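Local coordinates for nucleoside hydrolase, putative (PDB 3FZ0), which belongs to the nucleoside hydrolase family and binds a calcium ion in its mixed alpha/beta fold, at residues Asn166-Ser171 and Gly315-Asp320; Ala189-Leu194 and Val306-Arg311; Ser214-Gly219 and Cys279-Ala284; Asp222-Arg227 and Glu244-Leu249. The protein carries 2 engineered substitutions. One frame throughout, in Å; residues are numbered along the deposited sequence.

Contact 1 (Asn166-Ser171 and Gly315-Asp320)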
loop_
_atom_site.group_PDB
_atom_site.type_symbol
_atom_site.label_atom_id
_atom_site.label_comp_id
_atom_site.label_asym_id
_atom_site.label_seq_id
_atom_site.Cartn_x
_atom_site.Cartn_y
_atom_site.Cartn_z
ATOM N N ASN B 166 6.655 -17.714 -13.442
ATOM C CA ASN B 166 6.207 -16.658 -12.512
ATOM C C ASN B 166 7.234 -15.520 -12.334
ATOM O O ASN B 166 8.450 -15.768 -12.265
ATOM C CB ASN B 166 5.846 -17.285 -11.154
ATOM C CG ASN B 166 5.138 -16.296 -10.205
ATOM O OD1 ASN B 166 5.782 -15.467 -9.547
ATOM N ND2 ASN B 166 3.817 -16.410 -10.109
ATOM N N GLY B 167 6.748 -14.287 -12.283
ATOM C CA GLY B 167 7.571 -13.165 -11.911
ATOM C C GLY B 167 8.621 -12.688 -12.886
ATOM O O GLY B 167 8.644 -13.074 -14.069
ATOM N N THR B 168 9.471 -11.787 -12.401
ATOM C CA THR B 168 10.537 -11.206 -13.206
ATOM C C THR B 168 11.865 -11.320 -12.430
ATOM O O THR B 168 11.868 -11.589 -11.200
ATOM C CB THR B 168 10.267 -9.719 -13.479
ATOM O OG1 THR B 168 10.553 -8.979 -12.280
ATOM C CG2 THR B 168 8.816 -9.494 -13.900
ATOM N N SER B 169 12.977 -11.135 -13.130
ATOM C CA SER B 169 14.250 -11.006 -12.468
ATOM C C SER B 169 14.784 -9.582 -12.546
ATOM O O SER B 169 15.792 -9.266 -11.947
ATOM C CB SER B 169 15.273 -11.995 -13.018
ATOM O OG SER B 169 15.408 -11.845 -14.401
ATOM N N GLU B 170 14.094 -8.715 -13.270
ATOM C CA GLU B 170 14.607 -7.376 -13.592
ATOM C C GLU B 170 13.467 -6.369 -13.569
ATOM O O GLU B 170 13.614 -5.253 -14.032
ATOM C CB GLU B 170 15.258 -7.364 -14.997
ATOM C CG GLU B 170 16.555 -8.173 -15.153
ATOM C CD GLU B 170 17.112 -8.140 -16.573
ATOM O OE1 GLU B 170 16.930 -7.117 -17.267
ATOM O OE2 GLU B 170 17.719 -9.139 -17.018
ATOM N N SER B 171 12.331 -6.803 -13.043
ATOM C CA SER B 171 11.056 -6.093 -13.119
ATOM C C SER B 171 10.714 -5.416 -14.463
ATOM O O SER B 171 10.159 -4.322 -14.484
ATOM C CB SER B 171 10.878 -5.155 -11.906
ATOM O OG SER B 171 11.799 -4.088 -11.981
ATOM N N GLY B 315 2.117 -7.237 -7.379
ATOM C CA GLY B 315 2.540 -8.388 -8.191
ATOM C C GLY B 315 4.034 -8.421 -8.496
ATOM O O GLY B 315 4.527 -9.407 -9.006
ATOM N N ALA B 316 4.761 -7.344 -8.193
ATOM C CA ALA B 316 6.207 -7.295 -8.455
ATOM C C ALA B 316 6.922 -8.391 -7.704
ATOM O O ALA B 316 6.518 -8.763 -6.587
ATOM C CB ALA B 316 6.827 -5.902 -8.105
ATOM N N THR B 317 7.980 -8.896 -8.343
ATOM C CA THR B 317 8.926 -9.801 -7.754
ATOM C C THR B 317 10.020 -8.991 -7.051
ATOM O O THR B 317 10.750 -8.241 -7.692
ATOM C CB THR B 317 9.518 -10.659 -8.852
ATOM O OG1 THR B 317 8.428 -11.201 -9.588
ATOM C CG2 THR B 317 10.376 -11.788 -8.294
ATOM N N CYS B 318 10.112 -9.159 -5.732
ATOM C CA CYS B 318 11.173 -8.582 -4.921
ATOM C C CYS B 318 12.269 -9.588 -4.602
ATOM O O CYS B 318 12.009 -10.633 -4.035
ATOM C CB CYS B 318 10.567 -8.065 -3.620
ATOM S SG CYS B 318 9.120 -7.077 -3.988
ATOM N N ILE B 319 13.505 -9.233 -4.936
ATOM C CA ILE B 319 14.649 -10.120 -4.848
ATOM C C ILE B 319 15.761 -9.470 -4.007
ATOM O O ILE B 319 16.122 -8.329 -4.238
ATOM C CB ILE B 319 15.171 -10.414 -6.267
ATOM C CG1 ILE B 319 14.019 -10.800 -7.209
ATOM C CG2 ILE B 319 16.301 -11.478 -6.241
ATOM C CD1 ILE B 319 14.486 -11.454 -8.490
ATOM N N ASP B 320 16.281 -10.192 -3.011
ATOM C CA ASP B 320 17.343 -9.694 -2.132
ATOM C C ASP B 320 18.680 -9.934 -2.830
ATOM O O ASP B 320 19.340 -10.935 -2.596
ATOM C CB ASP B 320 17.267 -10.477 -0.809
ATOM C CG ASP B 320 17.968 -9.786 0.355
ATOM O OD1 ASP B 320 18.735 -8.826 0.140
ATOM O OD2 ASP B 320 17.742 -10.205 1.514
HETATM O O HOH W 1 6.821 -13.030 -8.622
HETATM O O HOH W 2 9.155 -7.630 -10.420
#
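Gly167 and Thr317 are the closest backbone neighbours of the two segments, with their CA atoms 5.5 Å apart. Segment 166-171 is a loop that follows strand 162-165. Segment 315-320 carries strand 317-319. Gly167 has a positive phi of 72°, and its CA lies 3.2 Å from Thr317 OG1.

Thr317 carries most of the contact. Its chi1 of -51° sets OG1 beside its own backbone N, turned to the loop. There OG1 accepts the N-H of Thr168 at 3.1 Å (157° at the hydrogen). The methyl Thr317 CG2 lies by Thr168 O. The two threonine side chains lie alongside each other, pointing opposite ways. Two waters complete the junction. One joins Asn166 OD1 to Thr317 OG1, so this hydroxyl has two partners. The other links Thr168 OG1 to Thr317 N at 2.7 Å from each. Further along, Ile319 CD1 reaches Thr168 O at 3.8 Å and also meets Ser169 CA. Ser169 OG itself is hydrogen-bonded to Asn207.

The contact ties the loop at the end of a parallel strand to strand 317-319, the outermost strand of the mixed sheet within this chain, in this nucleoside hydrolase fold.

Contact 2 (Ala189-Leu194 and Val306-Arg311)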
loop_
_atom_site.group_PDB
_atom_site.type_symbol
_atom_site.label_atom_id
_atom_site.label_comp_id
_atom_site.label_asym_id
_atom_site.label_seq_id
_atom_site.Cartn_x
_atom_site.Cartn_y
_atom_site.Cartn_z
ATOM N N ALA B 189 -1.315 -15.467 -3.721
ATOM C CA ALA B 189 -0.934 -16.862 -3.929
ATOM C C ALA B 189 0.581 -17.043 -3.994
ATOM O O ALA B 189 1.102 -18.015 -3.469
ATOM C CB ALA B 189 -1.614 -17.463 -5.167
ATOM N N GLY B 190 1.271 -16.108 -4.645
ATOM C CA GLY B 190 2.721 -16.141 -4.768
ATOM C C GLY B 190 3.430 -15.998 -3.438
ATOM O O GLY B 190 4.455 -16.649 -3.195
ATOM N N VAL B 191 2.902 -15.142 -2.574
ATOM C CA VAL B 191 3.423 -15.013 -1.217
ATOM C C VAL B 191 3.304 -16.341 -0.462
ATOM O O VAL B 191 4.245 -16.744 0.217
ATOM C CB VAL B 191 2.734 -13.884 -0.450
ATOM C CG1 VAL B 191 3.051 -13.984 1.034
ATOM C CG2 VAL B 191 3.165 -12.561 -1.000
ATOM N N VAL B 192 2.153 -17.003 -0.573
ATOM C CA VAL B 192 1.911 -18.256 0.108
ATOM C C VAL B 192 2.943 -19.294 -0.359
ATOM O O VAL B 192 3.556 -20.002 0.463
ATOM C CB VAL B 192 0.450 -18.752 -0.111
ATOM C CG1 VAL B 192 0.277 -20.210 0.350
ATOM C CG2 VAL B 192 -0.539 -17.830 0.609
ATOM N N VAL B 193 3.163 -19.365 -1.670
ATOM C CA VAL B 193 4.098 -20.333 -2.236
ATOM C C VAL B 193 5.538 -20.091 -1.775
ATOM O O VAL B 193 6.184 -21.012 -1.286
ATOM C CB VAL B 193 3.976 -20.418 -3.775
ATOM C CG1 VAL B 193 5.163 -21.138 -4.354
ATOM C CG2 VAL B 193 2.657 -21.176 -4.158
ATOM N N LEU B 194 6.008 -18.845 -1.890
ATOM C CA LEU B 194 7.379 -18.468 -1.521
ATOM C C LEU B 194 7.651 -18.412 -0.005
ATOM O O LEU B 194 8.768 -18.637 0.410
ATOM C CB LEU B 194 7.788 -17.167 -2.202
ATOM C CG LEU B 194 7.877 -17.108 -3.743
ATOM C CD1 LEU B 194 7.866 -15.659 -4.264
ATOM C CD2 LEU B 194 9.097 -17.810 -4.304
ATOM N N VAL B 306 6.722 -11.610 -3.170
ATOM C CA VAL B 306 5.874 -10.810 -4.072
ATOM C C VAL B 306 5.235 -9.611 -3.324
ATOM O O VAL B 306 4.699 -9.768 -2.228
ATOM C CB VAL B 306 4.773 -11.700 -4.690
ATOM C CG1 VAL B 306 3.956 -10.912 -5.724
ATOM C CG2 VAL B 306 5.391 -12.978 -5.317
ATOM N N GLU B 307 5.340 -8.411 -3.885
ATOM C CA GLU B 307 4.653 -7.206 -3.361
ATOM C C GLU B 307 3.136 -7.362 -3.434
ATOM O O GLU B 307 2.593 -7.716 -4.487
ATOM C CB GLU B 307 5.048 -5.985 -4.189
ATOM C CG GLU B 307 4.336 -4.670 -3.783
ATOM C CD GLU B 307 4.613 -4.249 -2.325
ATOM O OE1 GLU B 307 5.781 -4.072 -1.949
ATOM O OE2 GLU B 307 3.665 -4.079 -1.539
ATOM N N LEU B 308 2.452 -7.092 -2.326
ATOM C CA LEU B 308 1.003 -7.157 -2.311
ATOM C C LEU B 308 0.316 -5.794 -2.308
ATOM O O LEU B 308 -0.865 -5.702 -2.664
ATOM C CB LEU B 308 0.531 -7.917 -1.076
ATOM C CG LEU B 308 1.016 -9.354 -0.850
ATOM C CD1 LEU B 308 0.483 -9.913 0.500
ATOM C CD2 LEU B 308 0.680 -10.277 -2.053
ATOM N N HIS B 309 1.023 -4.748 -1.882
ATOM C CA HIS B 309 0.368 -3.490 -1.531
ATOM C C HIS B 309 0.691 -2.256 -2.397
ATOM O O HIS B 309 0.123 -1.202 -2.194
ATOM C CB HIS B 309 0.582 -3.196 -0.018
ATOM C CG HIS B 309 0.348 -4.387 0.860
ATOM N ND1 HIS B 309 -0.827 -5.116 0.833
ATOM C CD2 HIS B 309 1.140 -4.993 1.775
ATOM C CE1 HIS B 309 -0.752 -6.105 1.699
ATOM N NE2 HIS B 309 0.432 -6.059 2.276
ATOM N N GLY B 310 1.595 -2.363 -3.347
ATOM C CA GLY B 310 1.929 -1.190 -4.137
ATOM C C GLY B 310 0.813 -0.809 -5.092
ATOM O O GLY B 310 -0.065 -1.603 -5.391
ATOM N N ARG B 311 0.838 0.430 -5.553
ATOM C CA ARG B 311 -0.118 0.908 -6.538
ATOM C C ARG B 311 0.326 0.491 -7.937
ATOM O O ARG B 311 -0.423 -0.149 -8.645
ATOM C CB ARG B 311 -0.295 2.434 -6.421
ATOM C CG ARG B 311 -1.326 3.002 -7.386
ATOM C CD ARG B 311 -1.437 4.492 -7.255
ATOM N NE ARG B 311 -2.280 4.866 -6.117
ATOM C CZ ARG B 311 -2.706 6.105 -5.856
ATOM N NH1 ARG B 311 -2.382 7.131 -6.646
ATOM N NH2 ARG B 311 -3.467 6.326 -4.793
#
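Val191 points one methyl, CG2, from helix 187-195 into the angle between Val306 and Leu308. Its chi1 of 167° puts CG1 anti to the backbone N and leaves CG2 facing the other segment. CG2 lies 3.5 Å from Leu308 CD2, and the two side chains meet at a slant. The same methyl sits 3.4 Å from the backbone O of Val306 and 4.1 Å from Val306 CB.

Leu194, nearly one helical turn on, meets Val306 at about a right angle. The touching branches are Leu194 CD1 and Val306 CG2, at 3.8 Å. Val306 CG2 also lies close to the backbone of Gly190, 4.1 Å from its C atom. The valine therefore packs between the glycine backbone and the leucine branch, and the side chains that meet are all apolar.

Pro187 of the same helix also touches Val306 and Leu308. Val75 of the third subunit packs on both Val191 and Leu308, so the apolar cluster continues into the assembly.

This is apolar packing in an alpha/beta fold: helix 187-195 lies against the end of strand 296-306 and the loop that leaves it.

Contact 3 (Ser214-Gly219 and Cys279-Ala284). With CA (calcium ion), chain G.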
loop_
_atom_site.group_PDB
_atom_site.type_symbol
_atom_site.label_atom_id
_atom_site.label_comp_id
_atom_site.label_asym_id
_atom_site.label_seq_id
_atom_site.Cartn_x
_atom_site.Cartn_y
_atom_site.Cartn_z
ATOM N N SER B 214 15.473 -17.265 -23.915
ATOM C CA SER B 214 15.493 -18.611 -24.509
ATOM C C SER B 214 14.247 -18.848 -25.383
ATOM O O SER B 214 13.380 -19.653 -25.034
ATOM C CB SER B 214 15.571 -19.669 -23.406
ATOM O OG SER B 214 15.709 -20.931 -23.980
ATOM N N PRO B 215 14.146 -18.122 -26.504
ATOM C CA PRO B 215 12.952 -18.227 -27.339
ATOM C C PRO B 215 13.161 -19.182 -28.492
ATOM O O PRO B 215 14.252 -19.728 -28.685
ATOM C CB PRO B 215 12.841 -16.816 -27.919
ATOM C CG PRO B 215 14.290 -16.329 -28.021
ATOM C CD PRO B 215 15.117 -17.148 -27.054
ATOM N N MET B 216 12.146 -19.350 -29.322
ATOM C CA MET B 216 12.429 -19.942 -30.625
ATOM C C MET B 216 12.361 -18.843 -31.681
ATOM O O MET B 216 11.637 -17.848 -31.521
ATOM C CB MET B 216 11.518 -21.115 -30.945
ATOM C CG MET B 216 10.097 -20.740 -31.096
ATOM S SD MET B 216 9.073 -22.161 -31.477
ATOM C CE MET B 216 7.441 -21.403 -31.204
ATOM N N THR B 217 13.154 -19.002 -32.721
ATOM C CA THR B 217 13.051 -18.179 -33.909
ATOM C C THR B 217 11.801 -18.577 -34.718
ATOM O O THR B 217 11.397 -19.756 -34.722
ATOM C CB THR B 217 14.327 -18.405 -34.758
ATOM O OG1 THR B 217 15.441 -17.752 -34.128
ATOM C CG2 THR B 217 14.166 -17.866 -36.122
ATOM N N TRP B 218 11.192 -17.617 -35.408
ATOM C CA TRP B 218 10.142 -17.934 -36.365
ATOM C C TRP B 218 10.631 -18.897 -37.445
ATOM O O TRP B 218 9.874 -19.770 -37.877
ATOM C CB TRP B 218 9.482 -16.676 -36.949
ATOM C CG TRP B 218 8.607 -15.988 -35.923
ATOM C CD1 TRP B 218 8.825 -14.761 -35.351
ATOM C CD2 TRP B 218 7.406 -16.504 -35.316
ATOM N NE1 TRP B 218 7.843 -14.485 -34.440
ATOM C CE2 TRP B 218 6.953 -15.524 -34.400
ATOM C CE3 TRP B 218 6.670 -17.688 -35.470
ATOM C CZ2 TRP B 218 5.797 -15.688 -33.620
ATOM C CZ3 TRP B 218 5.499 -17.861 -34.698
ATOM C CH2 TRP B 218 5.082 -16.860 -33.778
ATOM N N GLY B 219 11.892 -18.748 -37.872
ATOM C CA GLY B 219 12.556 -19.677 -38.825
ATOM C C GLY B 219 12.602 -21.107 -38.277
ATOM O O GLY B 219 12.272 -22.066 -38.986
ATOM N N CYS B 279 9.985 -15.836 -31.030
ATOM C CA CYS B 279 8.761 -16.203 -30.374
ATOM C C CYS B 279 9.080 -16.789 -28.990
ATOM O O CYS B 279 9.763 -17.813 -28.881
ATOM C CB CYS B 279 8.025 -17.232 -31.231
ATOM S SG CYS B 279 6.430 -17.686 -30.516
ATOM N N VAL B 280 8.584 -16.135 -27.939
ATOM C CA VAL B 280 8.853 -16.522 -26.560
ATOM C C VAL B 280 7.801 -17.522 -26.121
ATOM O O VAL B 280 6.625 -17.267 -26.291
ATOM C CB VAL B 280 8.794 -15.303 -25.633
ATOM C CG1 VAL B 280 9.227 -15.660 -24.213
ATOM C CG2 VAL B 280 9.670 -14.181 -26.180
ATOM N N VAL B 281 8.229 -18.660 -25.568
ATOM C CA VAL B 281 7.317 -19.724 -25.123
ATOM C C VAL B 281 7.523 -20.042 -23.625
ATOM O O VAL B 281 7.995 -21.103 -23.273
ATOM C CB VAL B 281 7.489 -21.007 -26.001
ATOM C CG1 VAL B 281 6.348 -21.971 -25.762
ATOM C CG2 VAL B 281 7.530 -20.644 -27.467
ATOM N N PRO B 282 7.159 -19.115 -22.731
ATOM C CA PRO B 282 7.579 -19.196 -21.317
ATOM C C PRO B 282 7.292 -20.494 -20.596
ATOM O O PRO B 282 8.207 -21.040 -19.938
ATOM C CB PRO B 282 6.861 -18.019 -20.657
ATOM C CG PRO B 282 6.754 -17.012 -21.783
ATOM C CD PRO B 282 6.372 -17.891 -22.984
ATOM N N ASP B 283 6.054 -20.994 -20.671
ATOM C CA ASP B 283 5.725 -22.236 -19.925
ATOM C C ASP B 283 6.560 -23.438 -20.346
ATOM O O ASP B 283 6.848 -24.297 -19.522
ATOM C CB ASP B 283 4.247 -22.564 -20.042
ATOM C CG ASP B 283 3.379 -21.541 -19.356
ATOM O OD1 ASP B 283 3.859 -20.880 -18.419
ATOM O OD2 ASP B 283 2.204 -21.386 -19.749
ATOM N N ALA B 284 6.968 -23.498 -21.613
ATOM C CA ALA B 284 7.781 -24.624 -22.086
ATOM C C ALA B 284 9.151 -24.578 -21.443
ATOM O O ALA B 284 9.734 -25.627 -21.128
ATOM C CB ALA B 284 7.895 -24.640 -23.616
HETATM CA CA CA G . 0.324 -20.263 -18.675
HETATM O O HOH W 3 10.830 -18.779 -24.609
HETATM O O HOH W 4 2.124 -18.963 -18.090
HETATM O O HOH W 5 -0.632 -17.912 -17.757
HETATM O O HOH W 6 0.495 -18.859 -20.672
#
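Met216 and Cys279 pair through their backbones as an antiparallel hydrogen-bonded pair. Cys279 N donates to Met216 O at 2.6 Å. Met216 N donates back to Cys279 O at 2.9 Å.

The side chains of this pair leave on the same face of the two strands. Cys279 CB lies over the six-membered ring of Trp218, 3.8 Å from its centroid, as a CH-pi contact. Its chi1 of -177° places SG obliquely over the same ring, 4.2 Å from its centroid, a sulfur-aromatic contact. Met216 runs out extended beyond CG, so its CE reaches Cys279 SG at 3.9 Å and Val281 CG2 at 3.8 Å.

The two strands form a short antiparallel sheet, separate from the main mixed sheet. Strand 216-217 runs directly into helix 218-224, and strand 278-279 leads through Val280 and Val281 to helix 282-291. Helix 282-291 brings Asp283 to the metal site, where Asp283 OD2 binds the calcium ion at 2.4 Å. Asp14, Asp19 and Leu134 complete the protein ligands.

Further out, one water bridges Ser214 O and Val281 N just before that helix. Asp18 accepts the N-H of Asp283. The ring of Tyr221 meets Trp218 edge-to-face, and Phe250 touches Met216 and Cys279.

Contact 4 (Asp222-Arg227 and Glu244-Leu249)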
loop_
_atom_site.group_PDB
_atom_site.type_symbol
_atom_site.label_atom_id
_atom_site.label_comp_id
_atom_site.label_asym_id
_atom_site.label_seq_id
_atom_site.Cartn_x
_atom_site.Cartn_y
_atom_site.Cartn_z
ATOM N N ASP B 222 9.087 -22.483 -38.321
ATOM C CA ASP B 222 8.672 -22.898 -39.653
ATOM C C ASP B 222 9.105 -24.343 -39.909
ATOM O O ASP B 222 8.346 -25.106 -40.499
ATOM C CB ASP B 222 9.197 -21.941 -40.733
ATOM C CG ASP B 222 8.389 -20.646 -40.816
ATOM O OD1 ASP B 222 7.370 -20.527 -40.110
ATOM O OD2 ASP B 222 8.763 -19.738 -41.597
ATOM N N LYS B 223 10.303 -24.710 -39.453
ATOM C CA LYS B 223 10.826 -26.059 -39.629
ATOM C C LYS B 223 10.142 -27.041 -38.686
ATOM O O LYS B 223 9.856 -28.168 -39.062
ATOM C CB LYS B 223 12.329 -26.101 -39.415
ATOM C CG LYS B 223 13.137 -25.674 -40.615
ATOM C CD LYS B 223 14.552 -25.265 -40.202
ATOM C CE LYS B 223 15.433 -24.966 -41.424
ATOM N NZ LYS B 223 16.798 -24.468 -41.028
ATOM N N LEU B 224 9.850 -26.590 -37.475
ATOM C CA LEU B 224 9.113 -27.376 -36.497
ATOM C C LEU B 224 7.818 -27.949 -37.108
ATOM O O LEU B 224 7.527 -29.141 -36.956
ATOM C CB LEU B 224 8.829 -26.517 -35.241
ATOM C CG LEU B 224 8.394 -27.207 -33.939
ATOM C CD1 LEU B 224 9.540 -28.066 -33.418
ATOM C CD2 LEU B 224 7.839 -26.258 -32.872
ATOM N N VAL B 225 7.065 -27.121 -37.835
ATOM C CA VAL B 225 5.729 -27.508 -38.302
ATOM C C VAL B 225 5.684 -27.969 -39.763
ATOM O O VAL B 225 4.599 -28.068 -40.362
ATOM C CB VAL B 225 4.663 -26.378 -38.059
ATOM C CG1 VAL B 225 4.386 -26.205 -36.624
ATOM C CG2 VAL B 225 5.059 -25.060 -38.692
ATOM N N ASN B 226 6.883 -28.232 -40.306
ATOM C CA ASN B 226 7.131 -28.723 -41.655
ATOM C C ASN B 226 6.750 -27.788 -42.784
ATOM O O ASN B 226 6.446 -28.211 -43.890
ATOM C CB ASN B 226 6.496 -30.090 -41.869
ATOM C CG ASN B 226 7.507 -31.223 -41.847
ATOM O OD1 ASN B 226 8.601 -31.131 -41.251
ATOM N ND2 ASN B 226 7.131 -32.321 -42.484
ATOM N N ARG B 227 6.764 -26.499 -42.510
ATOM C CA ARG B 227 6.680 -25.580 -43.612
ATOM C C ARG B 227 7.974 -25.620 -44.399
ATOM O O ARG B 227 9.080 -25.620 -43.847
ATOM C CB ARG B 227 6.405 -24.164 -43.137
ATOM C CG ARG B 227 5.011 -24.007 -42.618
ATOM C CD ARG B 227 4.964 -22.787 -41.779
ATOM N NE ARG B 227 3.619 -22.476 -41.386
ATOM C CZ ARG B 227 3.309 -21.504 -40.552
ATOM N NH1 ARG B 227 4.270 -20.745 -40.018
ATOM N NH2 ARG B 227 2.038 -21.314 -40.236
ATOM N N GLU B 244 0.680 -30.409 -37.258
ATOM C CA GLU B 244 -0.601 -29.816 -37.681
ATOM C C GLU B 244 -1.277 -29.073 -36.519
ATOM O O GLU B 244 -1.683 -27.915 -36.657
ATOM C CB GLU B 244 -1.540 -30.869 -38.257
ATOM C CG GLU B 244 -2.944 -30.350 -38.463
ATOM C CD GLU B 244 -3.848 -31.365 -39.096
ATOM O OE1 GLU B 244 -5.072 -31.160 -38.994
ATOM O OE2 GLU B 244 -3.353 -32.359 -39.697
ATOM N N PHE B 245 -1.340 -29.748 -35.377
ATOM C CA PHE B 245 -1.913 -29.191 -34.171
ATOM C C PHE B 245 -1.158 -27.937 -33.708
ATOM O O PHE B 245 -1.790 -26.942 -33.382
ATOM C CB PHE B 245 -1.978 -30.270 -33.065
ATOM C CG PHE B 245 -2.511 -29.771 -31.739
ATOM C CD1 PHE B 245 -3.853 -29.891 -31.428
ATOM C CD2 PHE B 245 -1.657 -29.221 -30.788
ATOM C CE1 PHE B 245 -4.344 -29.452 -30.186
ATOM C CE2 PHE B 245 -2.140 -28.777 -29.544
ATOM C CZ PHE B 245 -3.468 -28.893 -29.243
ATOM N N ILE B 246 0.177 -27.993 -33.673
ATOM C CA ILE B 246 0.976 -26.836 -33.294
ATOM C C ILE B 246 0.745 -25.686 -34.268
ATOM O O ILE B 246 0.517 -24.570 -33.836
ATOM C CB ILE B 246 2.505 -27.172 -33.083
ATOM C CG1 ILE B 246 2.666 -28.176 -31.916
ATOM C CG2 ILE B 246 3.367 -25.859 -32.878
ATOM C CD1 ILE B 246 4.074 -28.691 -31.722
ATOM N N GLU B 247 0.722 -25.954 -35.567
ATOM C CA GLU B 247 0.420 -24.879 -36.533
ATOM C C GLU B 247 -0.925 -24.198 -36.256
ATOM O O GLU B 247 -1.019 -22.967 -36.338
ATOM C CB GLU B 247 0.519 -25.322 -38.006
ATOM C CG GLU B 247 0.555 -24.170 -38.973
ATOM C CD GLU B 247 0.528 -24.579 -40.451
ATOM O OE1 GLU B 247 0.793 -23.708 -41.290
ATOM O OE2 GLU B 247 0.242 -25.755 -40.797
ATOM N N LYS B 248 -1.945 -24.985 -35.925
ATOM C CA LYS B 248 -3.272 -24.438 -35.667
ATOM C C LYS B 248 -3.335 -23.683 -34.336
ATOM O O LYS B 248 -3.994 -22.649 -34.223
ATOM C CB LYS B 248 -4.321 -25.552 -35.692
ATOM C CG LYS B 248 -4.752 -26.025 -37.087
ATOM C CD LYS B 248 -5.683 -27.208 -36.905
ATOM C CE LYS B 248 -6.022 -27.886 -38.182
ATOM N NZ LYS B 248 -6.920 -29.018 -37.869
ATOM N N LEU B 249 -2.644 -24.219 -33.331
ATOM C CA LEU B 249 -2.591 -23.622 -31.998
ATOM C C LEU B 249 -1.968 -22.231 -31.971
ATOM O O LEU B 249 -2.419 -21.374 -31.225
ATOM C CB LEU B 249 -1.794 -24.530 -31.090
ATOM C CG LEU B 249 -1.666 -24.158 -29.641
ATOM C CD1 LEU B 249 -3.003 -24.305 -28.885
ATOM C CD2 LEU B 249 -0.589 -25.043 -29.067
#
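Arg227 and Glu247 reach each other on extended chains. Arg227 is stretched from CG to NE, with CG beside its backbone N (chi1 -71°). Glu247 has CG anti to its backbone N (chi1 -165°) and runs straight on to the carboxylate.

The guanidinium grips the single oxygen Glu247 OE1 side-on with two nitrogens. Arg227 NH2 lies 2.9 Å from Glu247 OE1, which receives it on its anti lone pair. Arg227 NE lies 3.1 Å from Glu247 OE1 and comes from above the carboxylate plane. The two flat groups stand 74° apart, although OE1 stays near the guanidinium plane. Arg227 NH1 meets Asp222 OD1 at 3.1 Å on the syn side of that carboxylate, well out of its plane. Asp222 and Glu247 meet the guanidinium at its edge, and Glu254 is a further salt-bridge partner, through NH1. Glu247 OE2 accepts from Gln239.

Beside the charges lies an apolar patch. Val225 CG1 packs on Ile246 CG2 at 3.9 Å and lies 3.8 Å from Glu247 N. Leu224 CD2 adds a looser touch on the same isoleucine methyl. Val356 touches both Leu224 and Ile246.

The bonds Arg227 N to Asp222 O and Asn226 N to Lys223 O end helix 218-224 in a Schellman motif. Asn226 is its C-prime residue. This helix end and helix 241-249 are joined by the salt-bridge network of Asp222, Arg227 and Glu247.

Contacts 1 and 2 are neighbours, with centres about 10 Å apart. They are joined by probable backbone bonds between Glu307 and Gly315 and Ala316, and both touch the second subunit. Contacts 3 and 4 share helix 218-224 and touch no other protein chain. All four are largely buried, but contact 4 lies farthest from the chain's centre, on the opposite side from contact 2. The chemistry differs with place. Contact 1 is polar and watered, while contact 2 is packing of apolar side chains. Contact 3 combines strand pairing with sulfur and ring packing, and holds a calcium ligand. In contact 4, salt bridges border an apolar patch.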